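Local coordinates for hypothetical protein BP2299 (Bordetella pertussis Tohama I, PDB 2FQP) that is of unknown function but binds a zinc ion within a double-stranded beta-helix of the cupin superfamily, at residues Q12-E16 with R17-T21; Y69-P72 with E73-H77. All coordinates share one frame; numbering follows the deposited sequence.

Overall arrangement
Both contacts are chain reversals with nothing between their segments, and their centres lie about 17 Å apart, the nearest atoms about 11 Å. Contact 1 joins strands 8-14 and 18-25 at an outer edge of the five-strand sheet and is partly buried, with V18 and V20 covered. Contact 2, nearer the centre of the chain but on the surface, leaves strand 69-71 on the other edge of that sheet and enters strand 76-80 of the second sheet. Backbone hydrogen bonds dominate the first; the second has none across it: side-chain packing joins its segments, and an acetate and a zinc-bound water link Y69 to the metal of H77. Both touch the second subunit.

Contact 1 (Q12-E16 with R17-T21); sequences QIDNE and RVKVT
Q12 N gives its hydrogen to V20 O over 2.8 Å, and the next amide, I13 N, turns to the same oxygen through a weak bond. Two residues thus face one, a classic beta bulge. The amide end of Q12 leaves the hairpin, its chain extended beyond CG, and is hydrogen-bonded through OE1 to S68 OG and through NE2 to G66 O of the second subunit. I13 O returns the pairing by accepting from V20 N at 2.8 Å, the N-H...O angle nearly straight at 171°. On the same face the I13 and V20 side chains lie side by side: CB and CD1 of I13 both pack on V20 CG2, each at 3.9 Å, while I13 CG2 reaches V18 CG2. D14 takes the other face in a non-hydrogen-bonded pair with K19. Its OD1 lies against CB and CG of K19 where the two side chains pass at a slant, and its charge is met by a salt bridge to K95 rather than by the ammonium of K19. N15 N gives to V18 O at 2.9 Å. Its side chain, with CG between backbone N and carbonyl carbon (chi1 66°), folds back so that OD1 accepts from R17 N at 2.9 Å, tilted 32° from the carbonyl plane, an Asx turn extended by a second bond from V18 N at 3.0 Å. This double grip restrains the rotation of the amide. The whole is a beta hairpin, bulged at Q12-I13 and closed by the Asx turn, on the edge of a cupin sheet.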
ATOM      1  N   GLN A  12       1.509   9.165   6.828  1.00 11.61           N
ATOM      2  CA  GLN A  12       1.174   8.098   7.788  1.00 11.68           C
ATOM      3  C   GLN A  12       2.351   7.536   8.593  1.00  9.98           C
ATOM      4  O   GLN A  12       2.173   7.162   9.761  1.00 12.72           O
ATOM      5  CB  GLN A  12       0.413   6.977   7.060  1.00 11.53           C
ATOM      6  CG  GLN A  12      -0.949   7.417   6.540  1.00 12.16           C
ATOM      7  CD  GLN A  12      -1.724   6.270   5.904  1.00 12.43           C
ATOM      8  OE1 GLN A  12      -1.159   5.221   5.694  1.00 15.18           O
ATOM      9  NE2 GLN A  12      -3.037   6.447   5.679  1.00 10.89           N
ATOM     10  N   ILE A  13       3.521   7.474   7.955  1.00  8.68           N
ATOM     11  CA  ILE A  13       4.785   6.934   8.485  1.00 12.22           C
ATOM     12  C   ILE A  13       5.899   7.782   7.891  1.00  8.88           C
ATOM     13  O   ILE A  13       5.883   8.127   6.704  1.00 11.98           O
ATOM     14  CB  ILE A  13       5.013   5.471   8.043  1.00 10.37           C
ATOM     15  CG1 ILE A  13       3.775   4.609   8.348  1.00 13.94           C
ATOM     16  CG2 ILE A  13       6.274   4.872   8.725  1.00 14.53           C
ATOM     17  CD1 ILE A  13       3.857   3.200   7.900  1.00 14.83           C
ATOM     18  N   ASP A  14       6.893   8.122   8.700  1.00 12.51           N
ATOM     19  CA  ASP A  14       8.046   8.849   8.234  1.00 11.36           C
ATOM     20  C   ASP A  14       9.137   8.450   9.189  1.00 14.54           C
ATOM     21  O   ASP A  14       9.201   8.952  10.313  1.00 16.41           O
ATOM     22  CB  ASP A  14       7.833  10.362   8.293  1.00 13.61           C
ATOM     23  CG  ASP A  14       8.948  11.147   7.586  1.00 18.23           C
ATOM     24  OD1 ASP A  14       9.799  10.526   6.940  1.00 20.15           O
ATOM     25  OD2 ASP A  14       8.962  12.393   7.679  1.00 22.92           O
ATOM     26  N   ASN A  15       9.973   7.521   8.773  1.00 12.30           N
ATOM     27  CA  ASN A  15      11.037   7.024   9.672  1.00 14.07           C
ATOM     28  C   ASN A  15      12.379   6.889   8.939  1.00 11.30           C
ATOM     29  O   ASN A  15      12.551   7.463   7.865  1.00 14.87           O
ATOM     30  CB  ASN A  15      10.566   5.730  10.359  1.00 13.97           C
ATOM     31  CG  ASN A  15      10.387   4.591   9.403  1.00 14.82           C
ATOM     32  OD1 ASN A  15      10.974   4.565   8.330  1.00 14.44           O
ATOM     33  ND2 ASN A  15       9.584   3.619   9.805  1.00 12.60           N
ATOM     34  N   GLU A  16      13.337   6.204   9.545  1.00 14.83           N
ATOM     35  CA  GLU A  16      14.654   6.002   8.943  1.00 15.09           C
ATOM     36  C   GLU A  16      14.649   5.415   7.542  1.00 15.36           C
ATOM     37  O   GLU A  16      15.555   5.676   6.768  1.00 15.77           O
ATOM     38  CB  GLU A  16      15.482   5.056   9.812  1.00 20.89           C
ATOM     39  CG  GLU A  16      15.639   5.504  11.249  1.00 15.32           C
ATOM     40  CD  GLU A  16      14.649   4.850  12.219  1.00 18.87           C
ATOM     41  OE1 GLU A  16      13.467   4.662  11.835  1.00 17.19           O
ATOM     42  OE2 GLU A  16      15.064   4.539  13.363  1.00 14.80           O
ATOM     43  N   ARG A  17      13.618   4.629   7.228  1.00 12.60           N
ATOM     44  CA  ARG A  17      13.607   3.793   6.041  1.00 15.86           C
ATOM     45  C   ARG A  17      12.609   4.192   4.975  1.00 12.38           C
ATOM     46  O   ARG A  17      12.920   4.036   3.798  1.00 13.40           O
ATOM     47  CB  ARG A  17      13.314   2.343   6.422  1.00 15.89           C
ATOM     48  CG  ARG A  17      14.293   1.787   7.468  1.00 23.92           C
ATOM     49  CD  ARG A  17      15.362   0.921   6.832  1.00 27.18           C
ATOM     50  NE  ARG A  17      15.117  -0.455   7.188  1.00 37.09           N
ATOM     51  CZ  ARG A  17      15.595  -1.515   6.549  1.00 24.77           C
ATOM     52  NH1 ARG A  17      16.362  -1.403   5.457  1.00 25.84           N
ATOM     53  NH2 ARG A  17      15.276  -2.704   7.011  1.00 36.07           N
ATOM     54  N   VAL A  18      11.449   4.697   5.397  1.00 11.68           N
ATOM     55  CA  VAL A  18      10.342   5.009   4.476  1.00 12.28           C
ATOM     56  C   VAL A  18       9.591   6.253   4.888  1.00 11.35           C
ATOM     57  O   VAL A  18       9.617   6.674   6.047  1.00 12.06           O
ATOM     58  CB  VAL A  18       9.319   3.806   4.379  1.00 13.51           C
ATOM     59  CG1 VAL A  18       9.967   2.609   3.743  1.00 21.62           C
ATOM     60  CG2 VAL A  18       8.768   3.458   5.732  1.00 18.62           C
ATOM     61  N   LYS A  19       8.963   6.879   3.904  1.00 11.34           N
ATOM     62  CA  LYS A  19       7.952   7.881   4.115  1.00 11.80           C
ATOM     63  C   LYS A  19       6.709   7.401   3.382  1.00 11.73           C
ATOM     64  O   LYS A  19       6.748   7.187   2.181  1.00 13.74           O
ATOM     65  CB  LYS A  19       8.381   9.231   3.542  1.00 12.01           C
ATOM     66  CG  LYS A  19       7.410  10.385   3.884  1.00  9.90           C
ATOM     67  CD  LYS A  19       7.840  11.647   3.157  1.00 17.94           C
ATOM     68  CE  LYS A  19       6.950  12.849   3.409  1.00 20.85           C
ATOM     69  NZ  LYS A  19       7.512  14.044   2.681  1.00 20.14           N
ATOM     70  N   VAL A  20       5.612   7.261   4.107  1.00 10.05           N
ATOM     71  CA  VAL A  20       4.377   6.735   3.545  1.00 10.06           C
ATOM     72  C   VAL A  20       3.345   7.834   3.618  1.00  9.29           C
ATOM     73  O   VAL A  20       3.028   8.302   4.688  1.00 10.90           O
ATOM     74  CB  VAL A  20       3.890   5.490   4.320  1.00  9.16           C
ATOM     75  CG1 VAL A  20       2.605   4.955   3.753  1.00 11.01           C
ATOM     76  CG2 VAL A  20       4.947   4.428   4.327  1.00 11.17           C
ATOM     77  N   THR A  21       2.806   8.208   2.464  1.00 10.94           N
ATOM     78  CA  THR A  21       1.895   9.314   2.340  1.00 10.78           C
ATOM     79  C   THR A  21       0.613   8.818   1.660  1.00 11.97           C
ATOM     80  O   THR A  21       0.695   8.188   0.628  1.00 11.34           O
ATOM     81  CB  THR A  21       2.531  10.456   1.527  1.00 13.51           C
ATOM     82  OG1 THR A  21       3.749  10.907   2.176  1.00 12.48           O
ATOM     83  CG2 THR A  21       1.561  11.644   1.400  1.00 12.13           C
TER

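Contact 2 (Y69-P72 with E73-H77); sequences YTRP and EGVEH. With ZN (zinc ion), chain E; ACT (acetate ion), chain F.
V75 CG2 presses on one face of the R71 guanidinium, 3.0 Å above its plane and offset toward the rim, with NH2 the nearest atom at 3.3 Å. The two side chains cross at about a right angle; R71 is bent at chi2 and chi3, which curls its end back over the turn. The same methyl meets P72 O at 3.4 Å and, more loosely, P72 CD. V75 CG1, anti to its own backbone N (chi1 170°), lies 3.5 Å above the H77 ring and over its centre, so one valine bridges the arginine and a metal-binding imidazole.

The backbone reverses in a type II beta turn from P72 to V75. G74, with no side chain, takes the positive phi (113°) of the third position of such a turn, where a CB would crowd the carbonyl O of E73. The amide of E73 is held by D39, and the backbones of G74 and V75 hydrogen-bond to that of H36.

H77 NE2 binds zinc at 2.3 Å, and H34, H36 and three waters complete six ligands. Y69 OH donates to acetate O at 2.7 Å, with the acceptor in the plane of the tyrosine ring at its edge. The other acetate oxygen, OXT, sits in the plane of the H77 ring at 3.2 Å from CE1 and accepts a hydrogen bond from zinc-bound water 3 at 2.6 Å. Y40 OH is also hydrogen-bonded to the acetate.

The acetate probably comes from the crystallisation liquor, but its link through water to zinc and its tyrosine hydroxyl partners are consistent with a pocket able to take a small carboxylate in the metal's second shell.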
ATOM      1  N   TYR A  69       2.469  -1.075  -7.668  1.00 11.81           N
ATOM      2  CA  TYR A  69       3.517  -0.986  -8.651  1.00 12.32           C
ATOM      3  C   TYR A  69       4.595  -0.071  -8.132  1.00 12.30           C
ATOM      4  O   TYR A  69       4.376   0.672  -7.182  1.00  7.97           O
ATOM      5  CB  TYR A  69       2.969  -0.488  -9.972  1.00 15.63           C
ATOM      6  CG  TYR A  69       2.328   0.859  -9.968  1.00 11.73           C
ATOM      7  CD1 TYR A  69       0.964   0.981  -9.759  1.00 12.11           C
ATOM      8  CD2 TYR A  69       3.047   1.987 -10.302  1.00  8.99           C
ATOM      9  CE1 TYR A  69       0.353   2.203  -9.794  1.00  9.55           C
ATOM     10  CE2 TYR A  69       2.480   3.217 -10.371  1.00 14.04           C
ATOM     11  CZ  TYR A  69       1.100   3.330 -10.127  1.00 12.38           C
ATOM     12  OH  TYR A  69       0.491   4.550 -10.196  1.00 15.42           O
ATOM     13  N   THR A  70       5.763  -0.154  -8.750  1.00 11.18           N
ATOM     14  CA  THR A  70       6.884   0.701  -8.372  1.00 11.70           C
ATOM     15  C   THR A  70       7.425   1.513  -9.551  1.00 12.51           C
ATOM     16  O   THR A  70       7.342   1.088 -10.702  1.00 13.13           O
ATOM     17  CB  THR A  70       8.006  -0.111  -7.678  1.00  8.42           C
ATOM     18  OG1 THR A  70       8.980   0.795  -7.137  1.00 14.07           O
ATOM     19  CG2 THR A  70       8.662  -1.102  -8.620  1.00 13.04           C
ATOM     20  N   ARG A  71       7.950   2.699  -9.247  1.00 12.43           N
ATOM     21  CA  ARG A  71       8.524   3.639 -10.249  1.00 11.90           C
ATOM     22  C   ARG A  71       9.844   4.129  -9.667  1.00 11.52           C
ATOM     23  O   ARG A  71       9.981   4.265  -8.437  1.00  9.90           O
ATOM     24  CB  ARG A  71       7.610   4.836 -10.507  1.00 13.25           C
ATOM     25  CG  ARG A  71       6.257   4.554 -11.170  1.00 18.07           C
ATOM     26  CD  ARG A  71       6.387   3.900 -12.533  1.00 26.60           C
ATOM     27  NE  ARG A  71       7.484   4.467 -13.313  1.00 24.43           N
ATOM     28  CZ  ARG A  71       7.487   5.689 -13.865  1.00 30.44           C
ATOM     29  NH1 ARG A  71       6.431   6.502 -13.751  1.00 25.22           N
ATOM     30  NH2 ARG A  71       8.566   6.101 -14.533  1.00 23.83           N
ATOM     31  N   PRO A  72      10.831   4.413 -10.520  1.00 13.76           N
ATOM     32  CA  PRO A  72      12.139   4.785  -9.955  1.00 12.27           C
ATOM     33  C   PRO A  72      12.318   6.261  -9.591  1.00 12.16           C
ATOM     34  O   PRO A  72      11.624   7.142 -10.107  1.00 12.87           O
ATOM     35  CB  PRO A  72      13.101   4.431 -11.094  1.00 15.31           C
ATOM     36  CG  PRO A  72      12.268   4.734 -12.330  1.00 19.31           C
ATOM     37  CD  PRO A  72      10.860   4.351 -11.995  1.00 14.26           C
ATOM     38  N   GLU A  73      13.297   6.519  -8.742  1.00 12.22           N
ATOM     39  CA  GLU A  73      13.742   7.890  -8.516  1.00 13.77           C
ATOM     40  C   GLU A  73      13.866   8.609  -9.873  1.00 15.29           C
ATOM     41  O   GLU A  73      14.420   8.031 -10.840  1.00 12.95           O
ATOM     42  CB  GLU A  73      15.101   7.885  -7.814  1.00 13.87           C
ATOM     43  CG  GLU A  73      15.731   9.247  -7.549  1.00 16.17           C
ATOM     44  CD  GLU A  73      17.023   9.111  -6.763  1.00 18.59           C
ATOM     45  OE1 GLU A  73      17.254   8.024  -6.187  1.00 20.18           O
ATOM     46  OE2 GLU A  73      17.800  10.093  -6.716  1.00 21.11           O
ATOM     47  N   GLY A  74      13.352   9.846  -9.940  1.00 14.54           N
ATOM     48  CA  GLY A  74      13.572  10.728 -11.079  1.00 15.46           C
ATOM     49  C   GLY A  74      12.329  11.018 -11.901  1.00 14.03           C
ATOM     50  O   GLY A  74      12.345  11.889 -12.745  1.00 14.14           O
ATOM     51  N   VAL A  75      11.235  10.313 -11.630  1.00 13.75           N
ATOM     52  CA  VAL A  75       9.965  10.604 -12.286  1.00 13.49           C
ATOM     53  C   VAL A  75       9.600  12.063 -12.091  1.00 13.16           C
ATOM     54  O   VAL A  75       9.667  12.580 -10.990  1.00 14.86           O
ATOM     55  CB  VAL A  75       8.838   9.675 -11.731  1.00 14.66           C
ATOM     56  CG1 VAL A  75       7.490  10.116 -12.212  1.00 17.17           C
ATOM     57  CG2 VAL A  75       9.137   8.231 -12.139  1.00 13.09           C
ATOM     58  N   GLU A  76       9.249  12.720 -13.180  1.00 13.48           N
ATOM     59  CA  GLU A  76       8.748  14.115 -13.157  1.00 15.79           C
ATOM     60  C   GLU A  76       7.415  14.088 -13.820  1.00 15.38           C
ATOM     61  O   GLU A  76       7.296  13.639 -14.954  1.00 15.99           O
ATOM     62  CB  GLU A  76       9.668  15.074 -13.900  1.00 14.71           C
ATOM     63  CG  GLU A  76      11.035  15.233 -13.271  1.00 24.31           C
ATOM     64  CD  GLU A  76      11.648  16.634 -13.493  1.00 24.71           C
ATOM     65  OE1 GLU A  76      10.944  17.597 -13.936  1.00 26.63           O
ATOM     66  OE2 GLU A  76      12.854  16.754 -13.207  1.00 34.04           O
ATOM     67  N   HIS A  77       6.385  14.527 -13.106  1.00 13.17           N
ATOM     68  CA  HIS A  77       5.043  14.543 -13.657  1.00 12.83           C
ATOM     69  C   HIS A  77       4.033  15.330 -12.826  1.00 11.85           C
ATOM     70  O   HIS A  77       4.330  15.775 -11.730  1.00 12.28           O
ATOM     71  CB  HIS A  77       4.524  13.102 -13.813  1.00 16.50           C
ATOM     72  CG  HIS A  77       4.405  12.342 -12.526  1.00 13.73           C
ATOM     73  ND1 HIS A  77       4.087  10.999 -12.509  1.00 11.97           N
ATOM     74  CD2 HIS A  77       4.565  12.707 -11.234  1.00 17.22           C
ATOM     75  CE1 HIS A  77       4.024  10.576 -11.262  1.00 19.84           C
ATOM     76  NE2 HIS A  77       4.321  11.583 -10.463  1.00 23.06           N
TER
HETATM   77 ZN    ZN E 100       4.208  11.571  -8.177  1.00 22.09          ZN
HETATM   78  C   ACT F 101       2.232   7.337  -9.983  1.00 15.71           C
HETATM   79  O   ACT F 101       2.272   6.452 -10.873  1.00 17.04           O
HETATM   80  OXT ACT F 101       3.292   7.943  -9.652  1.00 13.62           O
HETATM   81  CH3 ACT F 101       0.927   7.682  -9.350  1.00 13.30           C
HETATM   82  O   HOH W   1       3.420  11.656  -5.921  1.00 31.37           O
HETATM   83  O   HOH W   2       1.987  11.930  -7.903  1.00 21.41           O
HETATM   84  O   HOH W   3       3.320   9.774  -7.830  1.00 16.44           O